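Local coordinates for protein acyl-coenzyme A thioesterase PaaI (Escherichia coli, PDB 2FS2) that hydrolyses acyl-coenzyme A thioesters, preferring ring-hydroxylated phenylacetyl-CoA esters, as a homotetrameric hot-dog-fold thioesterase of phenylacetate degradation, at residues Y67-N70 / A75-A78; Q56-A61 / A124-K129; A12-E15 / C19-A22; D26-D31 / V36-V41; Q44-H49 / G89-T94. One frame throughout, in Å; residues are numbered along the deposited sequence.

Interaction 1 (Y67-N70 / A75-A78); sequences YACN and AAVA
Ala-75, the first residue of 75-78 to meet the C-terminal part of helix 54-70, sets its CA 3.3 Å from OD1 of Asn-70, while its methyl points away from the helix. Ala-76 carries the contact. Its backbone N donates to Asn-70 OD1 at 2.9 Å, a bent bond, and its carbonyl O receives Asn-70 ND2 at 3.1 Å, straighter (160°) and with the acceptor close to the amide plane. Asparagine suits this place: with CG anti to the carbonyl carbon (chi1 -81°), its amide offers the strand both an acceptor and a donor. Ala-76 CB turns toward the helix, 3.8 Å from Cys-69 O and 4.1 Å from Cys-69 SG, an approach that suits a small residue. ND2 also donates to Ala-66 O. A leucine in place of Asn-70 would probably leave the N-H and C=O of Ala-76 without their mates in a buried setting. The chemistry implies that the central hot-dog helix and the next strand are joined by side-chain imitation of backbone pairing.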
loop_
_atom_site.group_PDB
_atom_site.type_symbol
_atom_site.label_atom_id
_atom_site.label_comp_id
_atom_site.label_asym_id
_atom_site.label_seq_id
_atom_site.Cartn_x
_atom_site.Cartn_y
_atom_site.Cartn_z
ATOM N N TYR B 67 -12.913 15.518 0.787
ATOM C CA TYR B 67 -13.241 16.734 1.540
ATOM C C TYR B 67 -12.028 17.316 2.246
ATOM O O TYR B 67 -11.761 18.512 2.151
ATOM C CB TYR B 67 -14.477 16.519 2.484
ATOM C CG TYR B 67 -15.714 16.492 1.610
ATOM C CD1 TYR B 67 -16.047 15.389 0.876
ATOM C CD2 TYR B 67 -16.462 17.641 1.412
ATOM C CE1 TYR B 67 -17.133 15.379 0.014
ATOM C CE2 TYR B 67 -17.584 17.662 0.566
ATOM C CZ TYR B 67 -17.927 16.517 -0.131
ATOM O OH TYR B 67 -19.014 16.566 -0.993
ATOM N N ALA B 68 -11.278 16.469 2.945
ATOM C CA ALA B 68 -10.155 16.921 3.678
ATOM C C ALA B 68 -9.099 17.524 2.695
ATOM O O ALA B 68 -8.543 18.571 2.983
ATOM C CB ALA B 68 -9.527 15.726 4.500
ATOM N N CYS B 69 -8.829 16.880 1.561
ATOM C CA CYS B 69 -7.763 17.396 0.736
ATOM C C CYS B 69 -8.193 18.531 -0.217
ATOM O O CYS B 69 -7.344 19.096 -0.958
ATOM C CB CYS B 69 -7.090 16.310 -0.076
ATOM S SG CYS B 69 -7.929 15.664 -1.500
ATOM N N ASN B 70 -9.481 18.845 -0.205
ATOM C CA ASN B 70 -9.974 19.967 -1.023
ATOM C C ASN B 70 -10.319 21.131 -0.178
ATOM O O ASN B 70 -10.660 22.206 -0.690
ATOM C CB ASN B 70 -11.132 19.533 -1.924
ATOM C CG ASN B 70 -10.593 18.822 -3.192
ATOM O OD1 ASN B 70 -10.113 19.474 -4.111
ATOM N ND2 ASN B 70 -10.605 17.483 -3.197
ATOM N N ALA B 75 -8.159 22.440 -5.904
ATOM C CA ALA B 75 -8.682 21.223 -6.459
ATOM C C ALA B 75 -7.551 20.096 -6.379
ATOM O O ALA B 75 -6.384 20.352 -6.762
ATOM C CB ALA B 75 -9.108 21.470 -7.939
ATOM N N ALA B 76 -7.912 18.905 -5.921
ATOM C CA ALA B 76 -6.939 17.837 -5.746
ATOM C C ALA B 76 -7.699 16.542 -5.871
ATOM O O ALA B 76 -8.911 16.498 -5.572
ATOM C CB ALA B 76 -6.254 17.933 -4.432
ATOM N N VAL B 77 -6.999 15.515 -6.368
ATOM C CA VAL B 77 -7.538 14.179 -6.643
ATOM C C VAL B 77 -6.577 13.099 -6.030
ATOM O O VAL B 77 -5.425 13.396 -5.693
ATOM C CB VAL B 77 -7.647 13.897 -8.178
ATOM C CG1 VAL B 77 -8.523 14.955 -8.862
ATOM C CG2 VAL B 77 -6.272 13.728 -8.873
ATOM N N ALA B 78 -7.065 11.876 -5.934
ATOM C CA ALA B 78 -6.276 10.799 -5.373
ATOM C C ALA B 78 -5.261 10.309 -6.419
ATOM O O ALA B 78 -5.656 10.036 -7.495
ATOM C CB ALA B 78 -7.276 9.686 -5.043
#

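Interaction 2 (Q56-A61 / A124-K129); sequences QLFSLA and ALFRGK
Phe-126 and Ala-61 make the tight part of this contact between the central hot-dog helix and the sheet beneath it. The helix methyl, Ala-61 CB, lies 3.6 Å from Phe-126 CD1 and 3.9 Å from Phe-126 CG, so the smallest apolar side chain accepts the aromatic ring close to the helix backbone. Phe-58 CE1 approaches the edge of the Phe-126 ring, near its plane, and meets Phe-126 CE1 at 3.9 Å. Phe-58 reaches there because its CG stands anti to the backbone N (chi1 176°), which carries the ring along the helix flank toward the strand. The Phe-58 ring also meets Phe-58 of the second subunit. Looser is the end at Leu-57, whose CD1 comes only to 4.5 Å from Ala-124 CB. This end does not face solvent: Leu-57 is covered by Phe-85 and Leu-95. An alanine at Phe-126 would probably open a gap beneath Ala-61 and leave the Phe-58 ring without its partner on the strand. The axes of segments 56-61 and 124-129 cross at -52°, 9.8 Å apart at closest approach. With no hydrogen bond across it, the contact implies that between these two segments the helix is held to the strand by apolar packing.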
loop_
_atom_site.group_PDB
_atom_site.type_symbol
_atom_site.label_atom_id
_atom_site.label_comp_id
_atom_site.label_asym_id
_atom_site.label_seq_id
_atom_site.Cartn_x
_atom_site.Cartn_y
_atom_site.Cartn_z
ATOM N N GLN B 56 -18.511 0.389 -1.278
ATOM C CA GLN B 56 -19.276 1.396 -0.511
ATOM C C GLN B 56 -18.424 1.930 0.625
ATOM O O GLN B 56 -18.519 3.100 0.948
ATOM C CB GLN B 56 -20.586 0.815 0.082
ATOM C CG GLN B 56 -21.868 0.868 -0.856
ATOM C CD GLN B 56 -22.061 -0.421 -1.756
ATOM O OE1 GLN B 56 -21.082 -1.129 -2.047
ATOM N NE2 GLN B 56 -23.323 -0.684 -2.217
ATOM N N LEU B 57 -17.682 1.032 1.277
ATOM C CA LEU B 57 -16.743 1.414 2.281
ATOM C C LEU B 57 -15.643 2.241 1.657
ATOM O O LEU B 57 -15.372 3.308 2.174
ATOM C CB LEU B 57 -16.089 0.207 2.873
ATOM C CG LEU B 57 -16.806 -0.486 3.993
ATOM C CD1 LEU B 57 -15.796 -1.357 4.751
ATOM C CD2 LEU B 57 -17.485 0.571 4.892
ATOM N N PHE B 58 -15.042 1.774 0.541
ATOM C CA PHE B 58 -14.040 2.558 -0.167
ATOM C C PHE B 58 -14.647 3.946 -0.474
ATOM O O PHE B 58 -14.011 4.956 -0.312
ATOM C CB PHE B 58 -13.562 1.860 -1.466
ATOM C CG PHE B 58 -12.591 2.702 -2.283
ATOM C CD1 PHE B 58 -11.256 2.629 -2.070
ATOM C CD2 PHE B 58 -13.034 3.629 -3.197
ATOM C CE1 PHE B 58 -10.369 3.474 -2.768
ATOM C CE2 PHE B 58 -12.155 4.464 -3.897
ATOM C CZ PHE B 58 -10.841 4.372 -3.692
ATOM N N SER B 59 -15.902 4.006 -0.848
ATOM C CA SER B 59 -16.488 5.286 -1.279
ATOM C C SER B 59 -16.677 6.248 -0.154
ATOM O O SER B 59 -16.495 7.494 -0.339
ATOM C CB SER B 59 -17.838 5.100 -1.928
ATOM O OG SER B 59 -17.651 4.342 -3.094
ATOM N N LEU B 60 -16.961 5.698 1.023
ATOM C CA LEU B 60 -17.059 6.508 2.149
ATOM C C LEU B 60 -15.698 7.096 2.522
ATOM O O LEU B 60 -15.611 8.242 2.959
ATOM C CB LEU B 60 -17.619 5.670 3.323
ATOM C CG LEU B 60 -17.685 6.320 4.717
ATOM C CD1 LEU B 60 -18.606 7.589 4.710
ATOM C CD2 LEU B 60 -18.257 5.301 5.739
ATOM N N ALA B 61 -14.634 6.265 2.453
ATOM C CA ALA B 61 -13.320 6.737 2.852
ATOM C C ALA B 61 -12.834 7.825 1.858
ATOM O O ALA B 61 -12.236 8.814 2.251
ATOM C CB ALA B 61 -12.290 5.528 2.940
ATOM N N ALA B 124 -12.205 0.098 9.209
ATOM C CA ALA B 124 -11.309 0.198 8.086
ATOM C C ALA B 124 -10.345 1.404 8.282
ATOM O O ALA B 124 -10.688 2.407 8.983
ATOM C CB ALA B 124 -12.148 0.291 6.779
ATOM N N LEU B 125 -9.167 1.300 7.665
ATOM C CA LEU B 125 -8.031 2.300 7.794
ATOM C C LEU B 125 -7.620 2.524 6.370
ATOM O O LEU B 125 -7.614 1.595 5.569
ATOM C CB LEU B 125 -6.833 1.733 8.612
ATOM C CG LEU B 125 -7.084 1.558 10.097
ATOM C CD1 LEU B 125 -6.008 0.865 10.856
ATOM C CD2 LEU B 125 -7.312 2.937 10.831
ATOM N N PHE B 126 -7.391 3.772 5.987
ATOM C CA PHE B 126 -7.133 4.010 4.606
ATOM C C PHE B 126 -6.066 5.111 4.681
ATOM O O PHE B 126 -6.005 5.850 5.650
ATOM C CB PHE B 126 -8.439 4.523 4.088
ATOM C CG PHE B 126 -8.380 5.225 2.804
ATOM C CD1 PHE B 126 -9.023 4.657 1.669
ATOM C CD2 PHE B 126 -7.797 6.466 2.700
ATOM C CE1 PHE B 126 -9.014 5.327 0.423
ATOM C CE2 PHE B 126 -7.783 7.189 1.434
ATOM C CZ PHE B 126 -8.392 6.625 0.318
ATOM N N ARG B 127 -5.224 5.169 3.666
ATOM C CA ARG B 127 -4.214 6.199 3.605
ATOM C C ARG B 127 -4.192 6.570 2.143
ATOM O O ARG B 127 -4.138 5.748 1.248
ATOM C CB ARG B 127 -2.831 5.733 4.142
ATOM C CG ARG B 127 -1.713 6.771 3.787
ATOM C CD ARG B 127 -0.443 6.809 4.639
ATOM N NE ARG B 127 -0.765 6.927 6.064
ATOM C CZ ARG B 127 -0.033 6.440 7.015
ATOM N NH1 ARG B 127 1.112 5.806 6.674
ATOM N NH2 ARG B 127 -0.406 6.606 8.281
ATOM N N GLY B 128 -4.294 7.859 1.873
ATOM C CA GLY B 128 -4.494 8.272 0.508
ATOM C C GLY B 128 -3.431 9.332 0.175
ATOM O O GLY B 128 -3.054 10.156 0.990
ATOM N N LYS B 129 -3.049 9.354 -1.067
ATOM C CA LYS B 129 -2.073 10.322 -1.468
ATOM C C LYS B 129 -2.788 11.225 -2.494
ATOM O O LYS B 129 -3.431 10.729 -3.372
ATOM C CB LYS B 129 -1.007 9.565 -2.171
ATOM C CG LYS B 129 0.013 10.478 -2.903
ATOM C CD LYS B 129 1.341 10.619 -2.117
ATOM C CE LYS B 129 2.396 11.492 -2.846
ATOM N NZ LYS B 129 2.142 11.476 -4.411
#

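Interaction 3 (A12-E15 / C19-A22); sequences AMYE and CAKA
Lys-21 and Tyr-14 bury the most surface between helix 2-15 and the short helix 18-22, two consecutive helices at the N terminus, joined by a short turn, ahead of the first strand of the hot-dog fold. The lysine lies across the aromatic side chain: Lys-21 CG sits over one face of the tyrosine ring, 4.2 Å from Tyr-14 CZ, in a contact of aliphatic chain with pi face. A long flexible residue suits this place, since its methylenes can cover the ring while its ammonium goes on to the backbone carbonyl of Glu-15. Lys-21 NZ donates to Glu-15 O at 2.7 Å, coming from above the carbonyl plane, and Lys-21 CE passes 3.2 Å from Tyr-14 O. Lys-21 NZ is 6.0 Å from the Tyr-14 ring centroid, so any cation-pi attraction is weak at most. Tyr-14 reaches the second helix with its CG anti to the backbone N (chi1 -179°), which swings the ring out from the first helix. Its hydroxyl is hydrogen-bonded to Ile-25 O, and the residue also packs against Tyr-67 of helix 54-70 and Ile-27 of strand 26-31, which ties the N-terminal helices to the rest of the subunit. Glu-15 OE1 stays 5.3 Å from Lys-21 NZ, where opposite charges may still attract. Beside the lysine, Ala-20 completes the contact, its CB lying 4.1 Å from Tyr-14 CE1.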
loop_
_atom_site.group_PDB
_atom_site.type_symbol
_atom_site.label_atom_id
_atom_site.label_comp_id
_atom_site.label_asym_id
_atom_site.label_seq_id
_atom_site.Cartn_x
_atom_site.Cartn_y
_atom_site.Cartn_z
ATOM N N ALA B 12 -19.806 23.831 -1.180
ATOM C CA ALA B 12 -19.734 23.930 -2.649
ATOM C C ALA B 12 -19.614 22.576 -3.286
ATOM O O ALA B 12 -20.362 22.280 -4.224
ATOM C CB ALA B 12 -18.548 24.806 -3.071
HETATM N N MSE B 13 -18.713 21.729 -2.780
HETATM C CA MSE B 13 -18.587 20.397 -3.354
HETATM C C MSE B 13 -19.745 19.491 -3.132
HETATM O O MSE B 13 -20.017 18.636 -3.955
HETATM C CB MSE B 13 -17.397 19.667 -2.755
HETATM C CG MSE B 13 -16.146 20.067 -3.457
HETATM SE SE MSE B 13 -14.664 19.317 -2.374
HETATM C CE MSE B 13 -13.932 20.995 -1.624
ATOM N N TYR B 14 -20.355 19.577 -1.958
ATOM C CA TYR B 14 -21.354 18.599 -1.599
ATOM C C TYR B 14 -22.579 18.921 -2.423
ATOM O O TYR B 14 -23.327 18.039 -2.829
ATOM C CB TYR B 14 -21.694 18.762 -0.136
ATOM C CG TYR B 14 -22.703 17.801 0.394
ATOM C CD1 TYR B 14 -22.356 16.497 0.655
ATOM C CD2 TYR B 14 -24.014 18.207 0.659
ATOM C CE1 TYR B 14 -23.257 15.604 1.154
ATOM C CE2 TYR B 14 -24.957 17.314 1.188
ATOM C CZ TYR B 14 -24.566 16.011 1.437
ATOM O OH TYR B 14 -25.446 15.084 1.998
ATOM N N GLU B 15 -22.771 20.203 -2.675
ATOM C CA GLU B 15 -23.981 20.650 -3.378
ATOM C C GLU B 15 -24.098 20.001 -4.736
ATOM O O GLU B 15 -25.195 19.770 -5.171
ATOM C CB GLU B 15 -24.069 22.185 -3.480
ATOM C CG GLU B 15 -24.707 22.946 -2.267
ATOM C CD GLU B 15 -25.041 22.083 -1.007
ATOM O OE1 GLU B 15 -26.081 21.338 -1.021
ATOM O OE2 GLU B 15 -24.283 22.156 0.026
ATOM N N CYS B 19 -22.818 11.091 -5.919
ATOM C CA CYS B 19 -22.436 9.847 -5.253
ATOM C C CYS B 19 -22.663 9.902 -3.722
ATOM O O CYS B 19 -23.236 8.950 -3.155
ATOM C CB CYS B 19 -20.991 9.475 -5.577
ATOM S SG CYS B 19 -20.157 8.369 -4.337
ATOM N N ALA B 20 -22.229 11.016 -3.074
ATOM C CA ALA B 20 -22.380 11.241 -1.617
ATOM C C ALA B 20 -23.819 11.271 -1.259
ATOM O O ALA B 20 -24.238 10.569 -0.347
ATOM C CB ALA B 20 -21.735 12.530 -1.161
ATOM N N LYS B 21 -24.594 12.083 -1.977
ATOM C CA LYS B 21 -26.040 12.077 -1.729
ATOM C C LYS B 21 -26.720 10.684 -1.979
ATOM O O LYS B 21 -27.507 10.235 -1.130
ATOM C CB LYS B 21 -26.767 13.257 -2.403
ATOM C CG LYS B 21 -26.102 14.643 -2.174
ATOM C CD LYS B 21 -27.053 15.750 -2.723
ATOM C CE LYS B 21 -26.355 17.132 -3.014
ATOM N NZ LYS B 21 -26.071 17.316 -4.522
ATOM N N ALA B 22 -26.345 9.960 -3.041
ATOM C CA ALA B 22 -26.917 8.626 -3.325
ATOM C C ALA B 22 -26.594 7.638 -2.231
ATOM O O ALA B 22 -27.401 6.754 -1.939
ATOM C CB ALA B 22 -26.392 8.061 -4.644
#

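Interaction 4 (D26-D31 / V36-V41); sequences DIISMD and VVTMTV
The beta hairpin of strands 26-31 and 34-40 forms one margin of the antiparallel hot-dog sheet, and a classic beta bulge interrupts its register. Asp-26 and Thr-38 are a hydrogen-bonded pair: Asp-26 N donates to Thr-38 O, and Thr-38 N donates to Asp-26 O, each at 3.0 Å. Beyond them, Ile-27 and Val-37 form a non-hydrogen-bonded pair whose branches meet at CG1 to CG1, 3.8 Å; both beta-branched side chains face helix 54-70, where Ile-27 packs on Tyr-67 and Val-37 on Leu-60 and Ala-64. Then the extra residue enters. Val-36 O takes a nearly straight bond (169°) from Ile-28 N and a weak one from Ser-29 N, so that a single carbonyl serves two successive N-H groups. Val-36 N returns a bond to Ser-29 O at 3.1 Å. Ile-28 absorbs the distortion with a backbone psi of -15°, and its CG1, lodged between its own backbone N and carbonyl carbon (chi1 69°), presses on Val-36 CG1 at 3.5 Å, tighter than usual carbon contact. On the same face as Val-36, the small Ser-29 brings its CB to 3.9 Å from Val-36 CB, and Thr-38 CG2 lies 3.6 Å from Asp-26 CB. Two residues set opposite one, sharing its carbonyl, are the signature of the classic bulge in an antiparallel hairpin.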
loop_
_atom_site.group_PDB
_atom_site.type_symbol
_atom_site.label_atom_id
_atom_site.label_comp_id
_atom_site.label_asym_id
_atom_site.label_seq_id
_atom_site.Cartn_x
_atom_site.Cartn_y
_atom_site.Cartn_z
ATOM N N ASP B 26 -23.382 12.311 4.940
ATOM C CA ASP B 26 -23.494 13.620 5.466
ATOM C C ASP B 26 -22.146 14.157 5.984
ATOM O O ASP B 26 -21.335 13.402 6.529
ATOM C CB ASP B 26 -24.458 13.558 6.611
ATOM C CG ASP B 26 -25.880 13.229 6.146
ATOM O OD1 ASP B 26 -26.421 14.017 5.324
ATOM O OD2 ASP B 26 -26.531 12.200 6.542
ATOM N N ILE B 27 -21.888 15.458 5.830
ATOM C CA ILE B 27 -20.700 15.987 6.438
ATOM C C ILE B 27 -21.022 16.582 7.745
ATOM O O ILE B 27 -21.907 17.396 7.823
ATOM C CB ILE B 27 -20.065 17.091 5.641
ATOM C CG1 ILE B 27 -19.828 16.630 4.246
ATOM C CG2 ILE B 27 -18.701 17.416 6.249
ATOM C CD1 ILE B 27 -20.170 17.773 3.315
ATOM N N ILE B 28 -20.242 16.224 8.757
ATOM C CA ILE B 28 -20.471 16.677 10.145
ATOM C C ILE B 28 -19.327 17.464 10.726
ATOM O O ILE B 28 -19.504 18.134 11.725
ATOM C CB ILE B 28 -20.885 15.495 11.124
ATOM C CG1 ILE B 28 -19.722 14.529 11.355
ATOM C CG2 ILE B 28 -22.095 14.742 10.454
ATOM C CD1 ILE B 28 -20.041 13.424 12.540
ATOM N N SER B 29 -18.151 17.429 10.131
ATOM C CA SER B 29 -17.138 18.268 10.724
ATOM C C SER B 29 -16.080 18.648 9.658
ATOM O O SER B 29 -15.837 17.884 8.740
ATOM C CB SER B 29 -16.572 17.598 11.977
ATOM O OG SER B 29 -15.481 18.423 12.551
HETATM N N MSE B 30 -15.491 19.822 9.770
HETATM C CA MSE B 30 -14.610 20.373 8.696
HETATM C C MSE B 30 -13.610 21.323 9.293
HETATM O O MSE B 30 -13.927 22.200 10.079
HETATM C CB MSE B 30 -15.349 21.209 7.602
HETATM C CG MSE B 30 -16.227 20.501 6.648
HETATM SE SE MSE B 30 -15.196 19.064 5.586
HETATM C CE MSE B 30 -13.560 20.125 4.931
ATOM N N ASP B 31 -12.368 21.126 8.980
ATOM C CA ASP B 31 -11.377 22.108 9.349
ATOM C C ASP B 31 -10.311 22.043 8.266
ATOM O O ASP B 31 -10.380 21.210 7.392
ATOM C CB ASP B 31 -10.763 21.764 10.692
ATOM C CG ASP B 31 -10.176 22.954 11.410
ATOM O OD1 ASP B 31 -10.171 24.193 10.929
ATOM O OD2 ASP B 31 -9.667 22.712 12.531
ATOM N N VAL B 36 -14.997 14.875 8.565
ATOM C CA VAL B 36 -15.656 13.767 9.236
ATOM C C VAL B 36 -16.959 13.659 8.514
ATOM O O VAL B 36 -17.675 14.702 8.311
ATOM C CB VAL B 36 -15.896 14.007 10.755
ATOM C CG1 VAL B 36 -16.674 12.860 11.412
ATOM C CG2 VAL B 36 -14.648 14.183 11.536
ATOM N N VAL B 37 -17.283 12.465 8.034
ATOM C CA VAL B 37 -18.483 12.288 7.297
ATOM C C VAL B 37 -19.063 11.024 7.865
ATOM O O VAL B 37 -18.398 10.258 8.565
ATOM C CB VAL B 37 -18.248 12.180 5.716
ATOM C CG1 VAL B 37 -17.738 13.540 5.119
ATOM C CG2 VAL B 37 -17.185 10.996 5.377
ATOM N N THR B 38 -20.313 10.807 7.534
ATOM C CA THR B 38 -21.126 9.813 8.203
ATOM C C THR B 38 -22.079 9.123 7.210
ATOM O O THR B 38 -22.450 9.704 6.213
ATOM C CB THR B 38 -21.865 10.545 9.317
ATOM O OG1 THR B 38 -22.143 9.613 10.371
ATOM C CG2 THR B 38 -23.194 11.014 8.813
HETATM N N MSE B 39 -22.400 7.867 7.424
HETATM C CA MSE B 39 -23.272 7.146 6.507
HETATM C C MSE B 39 -23.871 5.978 7.259
HETATM O O MSE B 39 -23.209 5.359 8.069
HETATM C CB MSE B 39 -22.422 6.599 5.340
HETATM C CG MSE B 39 -23.145 5.565 4.501
HETATM SE SE MSE B 39 -21.875 4.796 3.177
HETATM C CE MSE B 39 -22.253 6.009 1.867
ATOM N N THR B 40 -25.100 5.643 6.957
ATOM C CA THR B 40 -25.723 4.463 7.539
ATOM C C THR B 40 -25.713 3.342 6.503
ATOM O O THR B 40 -25.937 3.566 5.329
ATOM C CB THR B 40 -27.128 4.878 8.033
ATOM O OG1 THR B 40 -26.945 5.876 9.092
ATOM C CG2 THR B 40 -27.931 3.684 8.690
ATOM N N VAL B 41 -25.335 2.142 6.914
ATOM C CA VAL B 41 -25.368 0.973 6.030
ATOM C C VAL B 41 -26.847 0.504 5.970
ATOM O O VAL B 41 -27.426 0.187 7.016
ATOM C CB VAL B 41 -24.536 -0.105 6.668
ATOM C CG1 VAL B 41 -24.632 -1.406 5.864
ATOM C CG2 VAL B 41 -23.076 0.423 6.882
#

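Interaction 5 (Q44-H49 / G89-T94); sequences QMLNGH and GFAGDT
Leu-46 reaches from the loop after strand 34-40 to the type II beta turn that runs from Phe-90 to Asp-93. Its CD2 lies 3.9 Å from Ala-91 N and 4.1 Å from Gly-89 O, while CD1 meets Ala-91 CB at 4.3 Å. The branched end of the leucine is thus spread against backbone and methyl alike, and no hydrogen bond crosses the contact. Its CG sits anti to the carbonyl carbon (chi1 -54°), which, with chi2 near 180°, brings both methyls to the turn. One shell out, the turn is braced from within: Asp-93 N donates to Phe-90 O at 2.9 Å, and Phe-90 N returns to the Asp-93 side chain, meeting OD2 from above the carboxylate plane. Gly-92 suits the third position of the turn because its positive phi of 93° would press a CB against the preceding carbonyl. Asp-93 OD1 is held in turn by Gln-118, and Val-41 makes backbone bonds to Gly-92 and Asp-93. On the other loop, past Leu-46, Asn-47 folds the chain into an Asx turn and also accepts from the backbone of Ser-51. In that turn Asn-47 OD1 takes the N-H of His-49 at 2.6 Å.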
loop_
_atom_site.group_PDB
_atom_site.type_symbol
_atom_site.label_atom_id
_atom_site.label_comp_id
_atom_site.label_asym_id
_atom_site.label_seq_id
_atom_site.Cartn_x
_atom_site.Cartn_y
_atom_site.Cartn_z
ATOM N N GLN B 44 -29.477 -2.612 0.768
ATOM C CA GLN B 44 -28.981 -2.406 -0.578
ATOM C C GLN B 44 -27.443 -2.481 -0.692
ATOM O O GLN B 44 -26.904 -2.761 -1.761
ATOM C CB GLN B 44 -29.448 -1.019 -1.055
ATOM C CG GLN B 44 -30.966 -0.716 -0.914
ATOM C CD GLN B 44 -31.398 -0.153 0.460
ATOM O OE1 GLN B 44 -31.658 -0.917 1.414
ATOM N NE2 GLN B 44 -31.498 1.183 0.552
HETATM N N MSE B 45 -26.705 -2.249 0.370
HETATM C CA MSE B 45 -25.232 -2.216 0.187
HETATM C C MSE B 45 -24.493 -3.503 0.541
HETATM O O MSE B 45 -23.257 -3.565 0.409
HETATM C CB MSE B 45 -24.575 -1.048 0.946
HETATM C CG MSE B 45 -25.517 0.094 1.252
HETATM SE SE MSE B 45 -24.585 1.601 2.083
HETATM C CE MSE B 45 -23.079 0.642 2.798
ATOM N N LEU B 46 -25.254 -4.507 0.982
ATOM C CA LEU B 46 -24.726 -5.785 1.508
ATOM C C LEU B 46 -24.353 -6.889 0.474
ATOM O O LEU B 46 -25.043 -7.105 -0.509
ATOM C CB LEU B 46 -25.743 -6.372 2.513
ATOM C CG LEU B 46 -26.253 -5.551 3.700
ATOM C CD1 LEU B 46 -27.306 -6.424 4.485
ATOM C CD2 LEU B 46 -25.112 -5.078 4.635
ATOM N N ASN B 47 -23.262 -7.593 0.751
ATOM C CA ASN B 47 -22.848 -8.805 0.051
ATOM C C ASN B 47 -23.521 -10.061 0.641
ATOM O O ASN B 47 -24.457 -9.950 1.454
ATOM C CB ASN B 47 -21.365 -8.969 0.256
ATOM C CG ASN B 47 -21.016 -9.140 1.727
ATOM O OD1 ASN B 47 -21.803 -9.702 2.541
ATOM N ND2 ASN B 47 -19.854 -8.625 2.098
ATOM N N GLY B 48 -22.966 -11.233 0.301
ATOM C CA GLY B 48 -23.494 -12.539 0.684
ATOM C C GLY B 48 -23.365 -12.982 2.131
ATOM O O GLY B 48 -23.893 -14.036 2.528
ATOM N N HIS B 49 -22.694 -12.159 2.933
ATOM C CA HIS B 49 -22.509 -12.417 4.370
ATOM C C HIS B 49 -23.326 -11.388 5.237
ATOM O O HIS B 49 -23.259 -11.398 6.473
ATOM C CB HIS B 49 -20.982 -12.472 4.649
ATOM C CG HIS B 49 -20.166 -12.630 3.389
ATOM N ND1 HIS B 49 -20.179 -13.789 2.628
ATOM C CD2 HIS B 49 -19.370 -11.754 2.716
ATOM C CE1 HIS B 49 -19.413 -13.626 1.558
ATOM N NE2 HIS B 49 -18.910 -12.401 1.586
ATOM N N GLY B 89 -19.161 -4.007 8.091
ATOM C CA GLY B 89 -20.261 -3.089 8.382
ATOM C C GLY B 89 -21.656 -3.760 8.166
ATOM O O GLY B 89 -21.941 -4.141 7.062
ATOM N N PHE B 90 -22.503 -3.910 9.192
ATOM C CA PHE B 90 -23.794 -4.610 9.021
ATOM C C PHE B 90 -24.888 -3.639 8.884
ATOM O O PHE B 90 -24.723 -2.542 9.357
ATOM C CB PHE B 90 -24.110 -5.418 10.290
ATOM C CG PHE B 90 -23.156 -6.511 10.516
ATOM C CD1 PHE B 90 -22.314 -6.484 11.590
ATOM C CD2 PHE B 90 -23.003 -7.487 9.578
ATOM C CE1 PHE B 90 -21.374 -7.499 11.792
ATOM C CE2 PHE B 90 -22.040 -8.480 9.712
ATOM C CZ PHE B 90 -21.237 -8.512 10.814
ATOM N N ALA B 91 -26.038 -4.041 8.324
ATOM C CA ALA B 91 -27.226 -3.149 8.177
ATOM C C ALA B 91 -27.525 -2.396 9.431
ATOM O O ALA B 91 -27.510 -2.948 10.503
ATOM C CB ALA B 91 -28.534 -3.920 7.696
ATOM N N GLY B 92 -27.728 -1.089 9.304
ATOM C CA GLY B 92 -28.148 -0.273 10.434
ATOM C C GLY B 92 -26.900 0.308 11.088
ATOM O O GLY B 92 -27.039 1.283 11.859
ATOM N N ASP B 93 -25.701 -0.253 10.816
ATOM C CA ASP B 93 -24.490 0.253 11.477
ATOM C C ASP B 93 -24.335 1.722 11.064
ATOM O O ASP B 93 -24.552 2.037 9.893
ATOM C CB ASP B 93 -23.242 -0.534 11.086
ATOM C CG ASP B 93 -23.007 -1.771 11.957
ATOM O OD1 ASP B 93 -23.905 -2.156 12.825
ATOM O OD2 ASP B 93 -21.918 -2.452 11.821
ATOM N N THR B 94 -23.981 2.621 11.975
ATOM C CA THR B 94 -23.685 4.016 11.502
ATOM C C THR B 94 -22.199 4.126 11.459
ATOM O O THR B 94 -21.571 3.865 12.464
ATOM C CB THR B 94 -24.201 5.110 12.465
ATOM O OG1 THR B 94 -25.606 5.157 12.325
ATOM C CG2 THR B 94 -23.821 6.559 12.003
#

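In the fold
From the N terminus, interaction 3 closes first, joining helix 18-22 to helix 2-15, and interaction 4 follows with the hairpin 26-31/36-41. Both are complete before the other three contacts open. Interaction 5 opens next at 44-49, and interaction 2 at 56-61; these two cross, since 89-94 closes interaction 5 before 124-129 closes interaction 2. Interaction 1 is nested inside both loops, joining the C-terminal part of helix 54-70 to the next strand. Interactions 1 and 2 seat that helix on neighbouring strands of the sheet, Tyr-67 connects interaction 1 to interactions 3 and 4, and Val-41 ties the hairpin to the turn of interaction 5.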